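Side-chain contacts in 11S globulin seed storage protein (Amaranthus hypochondriacus, PDB 3QAC), which probably serves as a nutrient reservoir in the seed, a two-cupin storage globulin whose subunits assemble into hexamers: residues 290-295 and 325-330; 75-80 and 347-352. All blocks are in the same frame, centred on the assembly; numbering follows the deposited sequence.

Contact 1 of 2, residues 290-295 and 325-330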
loop_
_atom_site.group_PDB
_atom_site.type_symbol
_atom_site.label_atom_id
_atom_site.label_comp_id
_atom_site.label_asym_id
_atom_site.label_seq_id
_atom_site.Cartn_x
_atom_site.Cartn_y
_atom_site.Cartn_z
ATOM N N ASN A 290 -21.543 -10.474 15.357
ATOM C CA ASN A 290 -22.605 -9.637 15.868
ATOM C C ASN A 290 -22.104 -8.823 17.056
ATOM O O ASN A 290 -21.688 -9.380 18.074
ATOM C CB ASN A 290 -23.800 -10.486 16.249
ATOM C CG ASN A 290 -25.042 -9.677 16.395
ATOM O OD1 ASN A 290 -25.154 -8.883 17.321
ATOM N ND2 ASN A 290 -25.989 -9.854 15.477
ATOM N N VAL A 291 -22.113 -7.501 16.915
ATOM C CA VAL A 291 -21.557 -6.633 17.948
ATOM C C VAL A 291 -22.593 -6.323 19.016
ATOM O O VAL A 291 -22.313 -5.611 19.977
ATOM C CB VAL A 291 -21.000 -5.313 17.369
ATOM C CG1 VAL A 291 -19.734 -5.583 16.590
ATOM C CG2 VAL A 291 -22.031 -4.655 16.503
ATOM N N ASP A 292 -23.795 -6.861 18.848
ATOM C CA ASP A 292 -24.813 -6.733 19.887
ATOM C C ASP A 292 -24.664 -7.805 20.972
ATOM O O ASP A 292 -25.424 -7.844 21.940
ATOM C CB ASP A 292 -26.206 -6.740 19.272
ATOM C CG ASP A 292 -26.582 -5.390 18.721
ATOM O OD1 ASP A 292 -25.878 -4.425 19.098
ATOM O OD2 ASP A 292 -27.573 -5.288 17.949
ATOM N N ASP A 293 -23.659 -8.656 20.813
ATOM C CA ASP A 293 -23.420 -9.727 21.761
ATOM C C ASP A 293 -22.665 -9.160 22.957
ATOM O O ASP A 293 -21.448 -8.987 22.905
ATOM C CB ASP A 293 -22.630 -10.840 21.081
ATOM C CG ASP A 293 -22.341 -12.019 22.005
ATOM O OD1 ASP A 293 -22.356 -11.845 23.248
ATOM O OD2 ASP A 293 -22.081 -13.125 21.476
ATOM N N PRO A 294 -23.383 -8.900 24.056
ATOM C CA PRO A 294 -22.776 -8.177 25.178
ATOM C C PRO A 294 -21.561 -8.885 25.778
ATOM O O PRO A 294 -20.728 -8.205 26.387
ATOM C CB PRO A 294 -23.920 -8.077 26.199
ATOM C CG PRO A 294 -25.175 -8.363 25.420
ATOM C CD PRO A 294 -24.753 -9.335 24.364
ATOM N N SER A 295 -21.448 -10.203 25.623
ATOM C CA SER A 295 -20.268 -10.902 26.136
ATOM C C SER A 295 -19.007 -10.547 25.354
ATOM O O SER A 295 -17.891 -10.728 25.851
ATOM C CB SER A 295 -20.457 -12.415 26.095
ATOM O OG SER A 295 -20.334 -12.905 24.776
ATOM N N ALA A 325 -13.908 -2.264 12.881
ATOM C CA ALA A 325 -15.192 -1.669 13.194
ATOM C C ALA A 325 -15.366 -1.697 14.696
ATOM O O ALA A 325 -14.668 -2.436 15.400
ATOM C CB ALA A 325 -16.309 -2.434 12.521
ATOM N N ALA A 326 -16.262 -0.855 15.194
ATOM C CA ALA A 326 -16.699 -0.951 16.577
ATOM C C ALA A 326 -18.140 -0.512 16.685
ATOM O O ALA A 326 -18.634 0.281 15.874
ATOM C CB ALA A 326 -15.827 -0.117 17.472
ATOM N N LYS A 327 -18.824 -1.043 17.682
ATOM C CA LYS A 327 -20.118 -0.513 18.041
ATOM C C LYS A 327 -20.039 0.009 19.458
ATOM O O LYS A 327 -19.406 -0.601 20.328
ATOM C CB LYS A 327 -21.212 -1.555 17.920
ATOM C CG LYS A 327 -22.494 -1.093 18.577
ATOM C CD LYS A 327 -23.709 -1.398 17.738
ATOM C CE LYS A 327 -24.972 -1.021 18.506
ATOM N NZ LYS A 327 -26.189 -1.655 17.952
ATOM N N GLY A 328 -20.649 1.163 19.681
ATOM C CA GLY A 328 -20.649 1.759 20.992
ATOM C C GLY A 328 -22.061 2.006 21.467
ATOM O O GLY A 328 -22.926 2.415 20.684
ATOM N N VAL A 329 -22.311 1.712 22.740
ATOM C CA VAL A 329 -23.538 2.174 23.355
ATOM C C VAL A 329 -23.214 3.032 24.571
ATOM O O VAL A 329 -22.502 2.612 25.494
ATOM C CB VAL A 329 -24.538 1.029 23.679
ATOM C CG1 VAL A 329 -24.600 0.047 22.513
ATOM C CG2 VAL A 329 -24.163 0.323 24.970
ATOM N N LEU A 330 -23.700 4.265 24.542
ATOM C CA LEU A 330 -23.588 5.107 25.706
ATOM C C LEU A 330 -24.980 5.205 26.243
ATOM O O LEU A 330 -25.915 5.425 25.498
ATOM C CB LEU A 330 -23.024 6.485 25.366
ATOM C CG LEU A 330 -21.510 6.589 25.209
ATOM C CD1 LEU A 330 -21.141 7.998 24.825
ATOM C CD2 LEU A 330 -20.816 6.206 26.506
#
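Val291 and Asp292 meet a single long side chain, Lys327, and divide it between them: the valine takes its base, the aspartate its tip. The tight part is apolar. Val291 CG2, held between the backbone N and the carbonyl carbon, presses on Lys327 CB at 3.5 Å and is still 3.9 Å from Lys327 CD, so one methyl spans a bend at chi2 of the lysine. Both residues are buried, and Val291 also leans on Thr308 and Val310 of the neighbouring strand 305-310. Toward the more open side the chain thins out to a salt bridge: Lys327 NZ donates over 3.0 Å to Asp292 OD1, which receives it on its syn lone pair, while Asp292 itself is partly exposed. Tyr75 OH bonds to the same ammonium group. An Asx turn, with Asp292 N 2.9 Å from Asn290 OD1, steadies the backbone that presents the carboxylate. A methionine in place of Lys327 would probably leave the Asp292 carboxylate and the Tyr75 hydroxyl without the cation they share. The arrangement joins a type I turn, Asn290 to Asp293, to a strand of the C-terminal cupin beta-barrel, at the passage from one cupin domain to the next.

Contact 2 of 2, residues 75-80 and 347-352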
loop_
_atom_site.group_PDB
_atom_site.type_symbol
_atom_site.label_atom_id
_atom_site.label_comp_id
_atom_site.label_asym_id
_atom_site.label_seq_id
_atom_site.Cartn_x
_atom_site.Cartn_y
_atom_site.Cartn_z
ATOM N N TYR A 75 -22.857 -3.065 8.309
ATOM C CA TYR A 75 -23.543 -3.234 9.570
ATOM C C TYR A 75 -25.032 -3.356 9.297
ATOM O O TYR A 75 -25.618 -2.533 8.588
ATOM C CB TYR A 75 -23.260 -2.074 10.510
ATOM C CG TYR A 75 -24.042 -2.133 11.800
ATOM C CD1 TYR A 75 -23.700 -3.029 12.796
ATOM C CD2 TYR A 75 -25.102 -1.273 12.030
ATOM C CE1 TYR A 75 -24.400 -3.088 13.972
ATOM C CE2 TYR A 75 -25.810 -1.319 13.212
ATOM C CZ TYR A 75 -25.456 -2.227 14.176
ATOM O OH TYR A 75 -26.152 -2.281 15.355
ATOM N N ILE A 76 -25.624 -4.409 9.840
ATOM C CA ILE A 76 -27.053 -4.639 9.725
ATOM C C ILE A 76 -27.693 -3.846 10.844
ATOM O O ILE A 76 -27.644 -4.242 12.009
ATOM C CB ILE A 76 -27.394 -6.129 9.868
ATOM C CG1 ILE A 76 -26.715 -6.935 8.755
ATOM C CG2 ILE A 76 -28.883 -6.346 9.854
ATOM C CD1 ILE A 76 -26.870 -6.342 7.362
ATOM N N GLU A 77 -28.267 -2.703 10.491
ATOM C CA GLU A 77 -28.788 -1.789 11.484
ATOM C C GLU A 77 -30.094 -2.338 12.007
ATOM O O GLU A 77 -30.440 -2.169 13.177
ATOM C CB GLU A 77 -29.047 -0.419 10.854
ATOM C CG GLU A 77 -29.503 0.611 11.854
ATOM C CD GLU A 77 -30.107 1.841 11.208
ATOM O OE1 GLU A 77 -31.316 2.084 11.428
ATOM O OE2 GLU A 77 -29.380 2.556 10.486
ATOM N N GLN A 78 -30.818 -3.002 11.117
ATOM C CA GLN A 78 -32.172 -3.408 11.421
ATOM C C GLN A 78 -32.536 -4.613 10.602
ATOM O O GLN A 78 -32.124 -4.743 9.455
ATOM C CB GLN A 78 -33.130 -2.273 11.070
ATOM C CG GLN A 78 -34.550 -2.445 11.609
ATOM C CD GLN A 78 -35.464 -1.286 11.215
ATOM O OE1 GLN A 78 -35.944 -1.225 10.083
ATOM N NE2 GLN A 78 -35.705 -0.362 12.149
ATOM N N GLY A 79 -33.327 -5.491 11.198
ATOM C CA GLY A 79 -33.895 -6.606 10.479
ATOM C C GLY A 79 -33.016 -7.837 10.453
ATOM O O GLY A 79 -31.969 -7.921 11.103
ATOM N N ASN A 80 -33.479 -8.816 9.697
ATOM C CA ASN A 80 -32.693 -9.983 9.390
ATOM C C ASN A 80 -33.015 -10.423 7.973
ATOM O O ASN A 80 -33.973 -9.951 7.352
ATOM C CB ASN A 80 -32.948 -11.114 10.388
ATOM C CG ASN A 80 -34.333 -11.051 11.001
ATOM O OD1 ASN A 80 -35.341 -11.319 10.334
ATOM N ND2 ASN A 80 -34.392 -10.694 12.286
ATOM N N ILE A 347 -15.374 6.435 10.568
ATOM C CA ILE A 347 -16.642 6.906 10.056
ATOM C C ILE A 347 -17.662 6.490 11.078
ATOM O O ILE A 347 -18.115 5.353 11.089
ATOM C CB ILE A 347 -16.999 6.367 8.653
ATOM C CG1 ILE A 347 -16.050 6.938 7.604
ATOM C CG2 ILE A 347 -18.405 6.791 8.263
ATOM C CD1 ILE A 347 -14.571 6.517 7.793
ATOM N N MET A 348 -17.976 7.414 11.973
ATOM C CA MET A 348 -18.944 7.140 13.011
ATOM C C MET A 348 -20.368 7.469 12.599
ATOM O O MET A 348 -20.749 8.630 12.465
ATOM C CB MET A 348 -18.633 7.906 14.278
ATOM C CG MET A 348 -19.826 7.834 15.195
ATOM S SD MET A 348 -19.496 8.577 16.753
ATOM C CE MET A 348 -19.065 10.215 16.208
ATOM N N TYR A 349 -21.139 6.420 12.422
ATOM C CA TYR A 349 -22.538 6.485 12.075
ATOM C C TYR A 349 -23.392 6.361 13.322
ATOM O O TYR A 349 -23.208 5.425 14.125
ATOM C CB TYR A 349 -22.825 5.281 11.222
ATOM C CG TYR A 349 -24.252 5.129 10.806
ATOM C CD1 TYR A 349 -24.781 5.911 9.781
ATOM C CD2 TYR A 349 -25.065 4.177 11.397
ATOM C CE1 TYR A 349 -26.078 5.759 9.375
ATOM C CE2 TYR A 349 -26.376 4.020 10.991
ATOM C CZ TYR A 349 -26.872 4.821 9.976
ATOM O OH TYR A 349 -28.169 4.679 9.549
ATOM N N CYS A 350 -24.337 7.279 13.490
ATOM C CA CYS A 350 -25.220 7.189 14.641
ATOM C C CYS A 350 -26.369 6.248 14.371
ATOM O O CYS A 350 -27.152 6.448 13.445
ATOM C CB CYS A 350 -25.766 8.543 15.060
ATOM S SG CYS A 350 -26.911 8.356 16.442
ATOM N N VAL A 351 -26.463 5.225 15.205
ATOM C CA VAL A 351 -27.489 4.208 15.081
ATOM C C VAL A 351 -28.773 4.607 15.793
ATOM O O VAL A 351 -29.854 4.482 15.225
ATOM C CB VAL A 351 -27.000 2.840 15.614
ATOM C CG1 VAL A 351 -28.120 1.823 15.574
ATOM C CG2 VAL A 351 -25.818 2.348 14.790
ATOM N N ARG A 352 -28.664 5.064 17.040
ATOM C CA ARG A 352 -29.830 5.604 17.745
ATOM C C ARG A 352 -29.416 6.571 18.834
ATOM O O ARG A 352 -28.235 6.684 19.161
ATOM C CB ARG A 352 -30.697 4.489 18.335
ATOM C CG ARG A 352 -30.062 3.761 19.499
ATOM C CD ARG A 352 -31.116 3.156 20.431
ATOM N NE ARG A 352 -31.928 4.192 21.062
ATOM C CZ ARG A 352 -31.549 4.904 22.119
ATOM N NH1 ARG A 352 -32.350 5.836 22.615
ATOM N NH2 ARG A 352 -30.366 4.697 22.679
#
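With CG anti to the backbone N in both residues (chi1 -176° in Glu77, and much the same in Tyr349), the two long side chains leave their strands toward each other and meet at about a right angle. Glu77 continues extended beyond CG, which carries its carboxylate to the phenol. Tyr349 OH donates to Glu77 OE2 over 2.6 Å, meeting the oxygen nearly in line with its C-O bond. That oxygen lies at the edge of the tyrosine ring, in its plane, and the carboxylate is turned 34° from the ring. Arg54 bonds to the same hydroxyl, and its positive charge would be expected to favour a charged Glu77 nearby; Glu77 OE1 makes a long, weak ion pair with Arg374.

Beside this polar pair, Val351 supplies an apolar wedge with two branches. Its CG1 passes Glu77 CG at 4.1 Å, the two side chains running head to tail. Its CG2 comes obliquely to the ring of Tyr75, 4.0 Å from CE2, and Phe400 and Val398 also touch the Tyr75 side chain. The axes of 75-78 and 347-351 come within 9.8 Å and run nearly the same way, 24° apart, too far for backbone pairing, so side chains alone bridge them. Each carries a classic beta bulge, Glu77 with Gln78 and Val351 with Arg352. This is face-to-face packing of sheets from the two cupin domains, the bicupin architecture of 11S globulins.

Tyr75 is where the two contacts meet. Its ring belongs to contact 2, yet Tyr75 OH lies 2.7 Å from Lys327 NZ, a probable hydrogen bond into contact 1, and Tyr75 CE1 is 3.8 Å from Val291 CG2. The ring has the valine of 290-295 near CE1 and that of 347-352 near CE2. The centres of the two contacts lie about 11 Å apart, and strands 324-330 and 346-351 belong to one sheet of the C-terminal cupin, each paired with strand 394-401. Strand 72-78 of the N-terminal cupin supplies one side of contact 2 and, through Tyr75, reaches contact 1. They are adjoining parts of the interface between the cupin domains; no other chain of the assembly touches either.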